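Local coordinates for protein alpha-L-rhamnosidase (Klebsiella oxytoca, PDB 4XHC) that probably hydrolyses terminal alpha-L-rhamnose residues from rhamnosides, as a two-domain glycoside hydrolase of family GH78 that binds rhamnose, at residues L107-Q112 with A163-P168; H123-F128 with Q153-L158. All coordinates share one frame; numbering follows the deposited sequence.

Contact 1: residues L107-Q112 with A163-P168; sequences LHFLCQ and AEIDLP
His-108 and Glu-164 meet across two antiparallel strands, diagonally rather than as a facing pair. His-108 directly faces Asp-166, but its ring reaches over toward Glu-164: with CG anti to the backbone N (chi1 173°), NE2 donates to Glu-164 OE2 at 3.1 Å. The acceptor lies near the ring plane and is met on its anti side, somewhat out of the carboxylate plane. Asp-166 lies alongside the same imidazole with its carboxylate almost parallel to the ring, OD1 3.1 Å from His-108 CD2. Leu-110 packs its CD2 against the aliphatic CG of Glu-164, flanking the acid's stem. On the face carrying Phe-109 and Ile-165, the phenylalanine's chi1 of 66° swings the ring beside its neighbour, and Ile-165 CB sits over one ring face, 3.9 Å from the centroid, as a CH-pi contact. Leu-107 CD2 touches Leu-167 CD1 at 3.9 Å. Five backbone hydrogen bonds join the strands, and a water links Leu-107 N to Leu-167 O. His-108 ND1 is bonded to Glu-195 on strand 187-200, so both ring nitrogens are engaged and the imidazole's rotation is fixed; three nearby carboxylates would probably favour its protonated form.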
loop_
_atom_site.group_PDB
_atom_site.type_symbol
_atom_site.label_atom_id
_atom_site.label_comp_id
_atom_site.label_asym_id
_atom_site.label_seq_id
_atom_site.Cartn_x
_atom_site.Cartn_y
_atom_site.Cartn_z
ATOM N N LEU A 107 -3.771 -6.153 -12.261
ATOM C CA LEU A 107 -3.838 -4.808 -12.857
ATOM C C LEU A 107 -2.471 -4.296 -13.366
ATOM O O LEU A 107 -1.453 -4.428 -12.684
ATOM C CB LEU A 107 -4.404 -3.822 -11.838
ATOM C CG LEU A 107 -4.807 -2.444 -12.368
ATOM C CD1 LEU A 107 -6.041 -2.517 -13.251
ATOM C CD2 LEU A 107 -5.062 -1.484 -11.214
ATOM N N HIS A 108 -2.471 -3.721 -14.570
ATOM C CA HIS A 108 -1.284 -3.116 -15.185
ATOM C C HIS A 108 -1.673 -1.722 -15.638
ATOM O O HIS A 108 -2.726 -1.562 -16.240
ATOM C CB HIS A 108 -0.827 -3.964 -16.388
ATOM C CG HIS A 108 0.285 -3.356 -17.200
ATOM N ND1 HIS A 108 0.187 -3.155 -18.560
ATOM C CD2 HIS A 108 1.526 -2.943 -16.854
ATOM C CE1 HIS A 108 1.310 -2.629 -19.015
ATOM N NE2 HIS A 108 2.141 -2.492 -17.999
ATOM N N PHE A 109 -0.859 -0.713 -15.335
ATOM C CA PHE A 109 -1.060 0.629 -15.912
ATOM C C PHE A 109 0.235 1.426 -16.053
ATOM O O PHE A 109 1.222 1.147 -15.385
ATOM C CB PHE A 109 -2.100 1.433 -15.118
ATOM C CG PHE A 109 -1.677 1.770 -13.718
ATOM C CD1 PHE A 109 -0.817 2.831 -13.474
ATOM C CD2 PHE A 109 -2.150 1.034 -12.644
ATOM C CE1 PHE A 109 -0.419 3.141 -12.187
ATOM C CE2 PHE A 109 -1.759 1.335 -11.355
ATOM C CZ PHE A 109 -0.891 2.389 -11.122
ATOM N N LEU A 110 0.223 2.398 -16.956
ATOM C CA LEU A 110 1.334 3.325 -17.127
ATOM C C LEU A 110 0.840 4.710 -16.787
ATOM O O LEU A 110 -0.290 5.059 -17.110
ATOM C CB LEU A 110 1.840 3.346 -18.579
ATOM C CG LEU A 110 2.337 2.077 -19.278
ATOM C CD1 LEU A 110 3.056 2.476 -20.564
ATOM C CD2 LEU A 110 3.260 1.255 -18.396
ATOM N N CYS A 111 1.692 5.513 -16.162
ATOM C CA CYS A 111 1.368 6.913 -15.933
ATOM C C CYS A 111 2.616 7.786 -15.912
ATOM O O CYS A 111 3.721 7.291 -15.719
ATOM C CB CYS A 111 0.554 7.080 -14.638
ATOM S SG CYS A 111 1.419 6.664 -13.108
ATOM N N GLN A 112 2.410 9.088 -16.103
ATOM C CA GLN A 112 3.496 10.041 -16.298
ATOM C C GLN A 112 3.147 11.447 -15.826
ATOM O O GLN A 112 1.988 11.781 -15.608
ATOM C CB GLN A 112 3.863 10.098 -17.783
ATOM C CG GLN A 112 2.712 10.515 -18.678
ATOM C CD GLN A 112 3.061 10.434 -20.143
ATOM O OE1 GLN A 112 3.597 9.436 -20.609
ATOM N NE2 GLN A 112 2.752 11.488 -20.882
ATOM N N ALA A 163 6.072 5.919 -14.813
ATOM C CA ALA A 163 5.999 4.687 -14.033
ATOM C C ALA A 163 5.255 3.615 -14.787
ATOM O O ALA A 163 4.256 3.898 -15.445
ATOM C CB ALA A 163 5.281 4.952 -12.722
ATOM N N GLU A 164 5.746 2.382 -14.680
ATOM C CA GLU A 164 5.060 1.203 -15.211
ATOM C C GLU A 164 4.730 0.310 -14.033
ATOM O O GLU A 164 5.631 -0.170 -13.372
ATOM C CB GLU A 164 5.957 0.468 -16.213
ATOM C CG GLU A 164 5.385 -0.856 -16.728
ATOM C CD GLU A 164 5.810 -1.205 -18.159
ATOM O OE1 GLU A 164 6.817 -0.662 -18.664
ATOM O OE2 GLU A 164 5.117 -2.036 -18.786
ATOM N N ILE A 165 3.446 0.104 -13.762
ATOM C CA ILE A 165 3.012 -0.607 -12.554
ATOM C C ILE A 165 2.258 -1.908 -12.846
ATOM O O ILE A 165 1.273 -1.910 -13.576
ATOM C CB ILE A 165 2.118 0.299 -11.682
ATOM C CG1 ILE A 165 2.912 1.515 -11.179
ATOM C CG2 ILE A 165 1.530 -0.484 -10.510
ATOM C CD1 ILE A 165 4.176 1.172 -10.400
ATOM N N ASP A 166 2.739 -3.006 -12.264
ATOM C CA ASP A 166 2.059 -4.301 -12.308
ATOM C C ASP A 166 1.818 -4.727 -10.869
ATOM O O ASP A 166 2.741 -5.157 -10.188
ATOM C CB ASP A 166 2.921 -5.356 -13.004
ATOM C CG ASP A 166 2.994 -5.171 -14.516
ATOM O OD1 ASP A 166 2.026 -5.541 -15.215
ATOM O OD2 ASP A 166 4.033 -4.682 -15.016
ATOM N N LEU A 167 0.585 -4.598 -10.396
ATOM C CA LEU A 167 0.262 -4.934 -9.006
ATOM C C LEU A 167 0.330 -6.441 -8.763
ATOM O O LEU A 167 -0.166 -7.217 -9.575
ATOM C CB LEU A 167 -1.123 -4.401 -8.632
ATOM C CG LEU A 167 -1.236 -2.877 -8.572
ATOM C CD1 LEU A 167 -2.666 -2.450 -8.283
ATOM C CD2 LEU A 167 -0.300 -2.311 -7.518
ATOM N N PRO A 168 0.935 -6.859 -7.634
ATOM C CA PRO A 168 1.161 -8.296 -7.394
ATOM C C PRO A 168 -0.073 -9.090 -6.913
ATOM O O PRO A 168 -0.141 -10.295 -7.161
ATOM C CB PRO A 168 2.264 -8.303 -6.330
ATOM C CG PRO A 168 2.096 -7.008 -5.598
ATOM C CD PRO A 168 1.410 -6.028 -6.509
HETATM O O HOH W 1 -3.058 -6.660 -9.740
#

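Contact 2: residues H123-F128 with Q153-L158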
loop_
_atom_site.group_PDB
_atom_site.type_symbol
_atom_site.label_atom_id
_atom_site.label_comp_id
_atom_site.label_asym_id
_atom_site.label_seq_id
_atom_site.Cartn_x
_atom_site.Cartn_y
_atom_site.Cartn_z
ATOM N N HIS A 123 0.817 10.038 -4.658
ATOM C CA HIS A 123 0.102 9.133 -3.771
ATOM C C HIS A 123 -1.281 8.837 -4.345
ATOM O O HIS A 123 -2.111 9.724 -4.468
ATOM C CB HIS A 123 0.019 9.755 -2.371
ATOM C CG HIS A 123 -0.823 8.990 -1.397
ATOM N ND1 HIS A 123 -1.329 9.563 -0.250
ATOM C CD2 HIS A 123 -1.252 7.707 -1.397
ATOM C CE1 HIS A 123 -2.034 8.667 0.416
ATOM N NE2 HIS A 123 -2.002 7.531 -0.257
ATOM N N LEU A 124 -1.513 7.578 -4.701
ATOM C CA LEU A 124 -2.781 7.148 -5.266
ATOM C C LEU A 124 -3.471 6.191 -4.331
ATOM O O LEU A 124 -2.833 5.563 -3.502
ATOM C CB LEU A 124 -2.564 6.398 -6.578
ATOM C CG LEU A 124 -1.842 7.112 -7.703
ATOM C CD1 LEU A 124 -1.546 6.116 -8.809
ATOM C CD2 LEU A 124 -2.672 8.271 -8.224
ATOM N N GLN A 125 -4.779 6.063 -4.516
ATOM C CA GLN A 125 -5.581 5.063 -3.836
ATOM C C GLN A 125 -6.478 4.378 -4.849
ATOM O O GLN A 125 -7.216 5.051 -5.572
ATOM C CB GLN A 125 -6.446 5.731 -2.774
ATOM C CG GLN A 125 -7.631 4.902 -2.293
ATOM C CD GLN A 125 -7.824 5.009 -0.819
ATOM O OE1 GLN A 125 -8.793 5.609 -0.335
ATOM N NE2 GLN A 125 -6.885 4.445 -0.083
ATOM N N LEU A 126 -6.422 3.045 -4.876
ATOM C CA LEU A 126 -7.237 2.240 -5.777
ATOM C C LEU A 126 -8.265 1.439 -5.002
ATOM O O LEU A 126 -7.973 0.927 -3.927
ATOM C CB LEU A 126 -6.356 1.282 -6.569
ATOM C CG LEU A 126 -5.144 1.873 -7.286
ATOM C CD1 LEU A 126 -4.501 0.800 -8.133
ATOM C CD2 LEU A 126 -5.528 3.055 -8.159
ATOM N N THR A 127 -9.473 1.339 -5.546
ATOM C CA THR A 127 -10.551 0.557 -4.930
ATOM C C THR A 127 -11.230 -0.284 -6.002
ATOM O O THR A 127 -11.535 0.214 -7.086
ATOM C CB THR A 127 -11.570 1.472 -4.247
ATOM O OG1 THR A 127 -10.875 2.430 -3.459
ATOM C CG2 THR A 127 -12.482 0.697 -3.342
ATOM N N PHE A 128 -11.444 -1.558 -5.699
ATOM C CA PHE A 128 -11.954 -2.516 -6.668
ATOM C C PHE A 128 -13.304 -3.054 -6.230
ATOM O O PHE A 128 -13.478 -3.416 -5.063
ATOM C CB PHE A 128 -11.009 -3.700 -6.754
ATOM C CG PHE A 128 -9.613 -3.351 -7.168
ATOM C CD1 PHE A 128 -8.687 -2.914 -6.229
ATOM C CD2 PHE A 128 -9.207 -3.509 -8.488
ATOM C CE1 PHE A 128 -7.383 -2.622 -6.604
ATOM C CE2 PHE A 128 -7.913 -3.205 -8.868
ATOM C CZ PHE A 128 -6.996 -2.767 -7.925
ATOM N N GLN A 153 -8.457 -3.073 -2.145
ATOM C CA GLN A 153 -8.035 -1.713 -1.893
ATOM C C GLN A 153 -6.512 -1.671 -1.878
ATOM O O GLN A 153 -5.884 -2.614 -1.411
ATOM C CB GLN A 153 -8.571 -1.346 -0.525
ATOM C CG GLN A 153 -8.458 0.109 -0.154
ATOM C CD GLN A 153 -9.015 0.365 1.225
ATOM O OE1 GLN A 153 -8.891 -0.470 2.125
ATOM N NE2 GLN A 153 -9.654 1.510 1.393
ATOM N N GLN A 154 -5.905 -0.597 -2.369
ATOM C CA GLN A 154 -4.444 -0.514 -2.407
ATOM C C GLN A 154 -3.965 0.918 -2.538
ATOM O O GLN A 154 -4.369 1.613 -3.457
ATOM C CB GLN A 154 -3.902 -1.337 -3.585
ATOM C CG GLN A 154 -2.377 -1.420 -3.694
ATOM C CD GLN A 154 -1.732 -2.114 -2.504
ATOM O OE1 GLN A 154 -1.752 -3.342 -2.398
ATOM N NE2 GLN A 154 -1.163 -1.330 -1.600
ATOM N N ASP A 155 -3.083 1.342 -1.631
ATOM C CA ASP A 155 -2.424 2.647 -1.743
ATOM C C ASP A 155 -1.059 2.486 -2.394
ATOM O O ASP A 155 -0.383 1.494 -2.190
ATOM C CB ASP A 155 -2.314 3.389 -0.392
ATOM C CG ASP A 155 -3.675 3.913 0.106
ATOM O OD1 ASP A 155 -4.608 3.072 0.173
ATOM O OD2 ASP A 155 -3.817 5.139 0.410
ATOM N N LEU A 156 -0.678 3.472 -3.195
ATOM C CA LEU A 156 0.593 3.473 -3.909
ATOM C C LEU A 156 1.288 4.802 -3.761
ATOM O O LEU A 156 0.651 5.847 -3.823
ATOM C CB LEU A 156 0.360 3.261 -5.400
ATOM C CG LEU A 156 -0.205 1.906 -5.792
ATOM C CD1 LEU A 156 -0.738 1.945 -7.218
ATOM C CD2 LEU A 156 0.881 0.847 -5.630
ATOM N N TRP A 157 2.604 4.754 -3.576
ATOM C CA TRP A 157 3.438 5.944 -3.619
ATOM C C TRP A 157 4.458 5.772 -4.736
ATOM O O TRP A 157 5.371 4.967 -4.625
ATOM C CB TRP A 157 4.149 6.170 -2.276
ATOM C CG TRP A 157 3.242 6.668 -1.172
ATOM C CD1 TRP A 157 3.064 7.968 -0.763
ATOM C CD2 TRP A 157 2.382 5.874 -0.357
ATOM N NE1 TRP A 157 2.146 8.021 0.255
ATOM C CE2 TRP A 157 1.709 6.750 0.519
ATOM C CE3 TRP A 157 2.115 4.501 -0.284
ATOM C CZ2 TRP A 157 0.791 6.303 1.455
ATOM C CZ3 TRP A 157 1.203 4.056 0.647
ATOM C CH2 TRP A 157 0.553 4.957 1.511
ATOM N N LEU A 158 4.306 6.540 -5.805
ATOM C CA LEU A 158 5.246 6.501 -6.919
ATOM C C LEU A 158 6.318 7.570 -6.725
ATOM O O LEU A 158 6.034 8.757 -6.870
ATOM C CB LEU A 158 4.505 6.746 -8.227
ATOM C CG LEU A 158 3.241 5.908 -8.381
ATOM C CD1 LEU A 158 2.491 6.255 -9.656
ATOM C CD2 LEU A 158 3.611 4.440 -8.353
#
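A chi1 of 174° sets the His-123 ring anti to its own backbone N, while Asp-155, at -71°, places its carboxylate beside the backbone N; between them these torsions bring imidazole and acid together diagonally across the antiparallel strands. His-123 NE2 donates to Asp-155 OD2 at 3.1 Å, almost in the ring plane and onto the anti lone pair, with an N-H...O angle of 166°. Asp-155 OD1 takes the amide of Gln-125, whose chain bends at chi2; Gln-125 NE2 to Asp-155 OD1 is 2.7 Å, on the syn side, with the amide nearly perpendicular to the carboxylate. Trp-157 covers one face of the histidine in an offset stack, its five-membered ring 4.3 Å from the His-123 ring between centroids. On the reverse face of the sheet the leucines mesh: Leu-126 CD1 meets Leu-156 CD1 at 4.0 Å, and Leu-124 CD1 meets Leu-158 CD1 at 4.1 Å. Four backbone hydrogen bonds hold the register. Gln-154 turns along its own strand, NE2 donating to Asp-155 O at 3.0 Å. The second subunit packs directly against this edge, its Ser-149 on His-123 and its Arg-169 on Trp-157, with a weak hydrogen bond from Asp-155 N to Asp-155 OD2 of that subunit. Within the two strands, His-123 and Gln-125 hold one Asp-155 oxygen each, which should restrain the carboxylate's rotation, while bond and stack fix the imidazole at the interface.

How the contacts relate
The contacts lie about 11 Å apart, centre to centre, in two different antiparallel sheets of the N-terminal region, well away from the rhamnose pocket. Contact 1 closes an edge of the four-stranded sheet, with 163-166 outermost; contact 2 lies at an edge of the six-stranded sheet, with 153-158 outermost within the chain, where the second subunit packs against it. Along the chain contact 2 is nested inside contact 1: strand 106-115 is followed by 122-129, then 153-158 and 163-166, so the chain passes from one sheet to the other and back. Their apolar faces pack together, Cys-111 SG reaching Leu-158 CD1 at 3.6 Å and Leu-167 CD1 reaching Leu-126 CD1 at 3.7 Å, which joins the two sheets as a beta-sandwich.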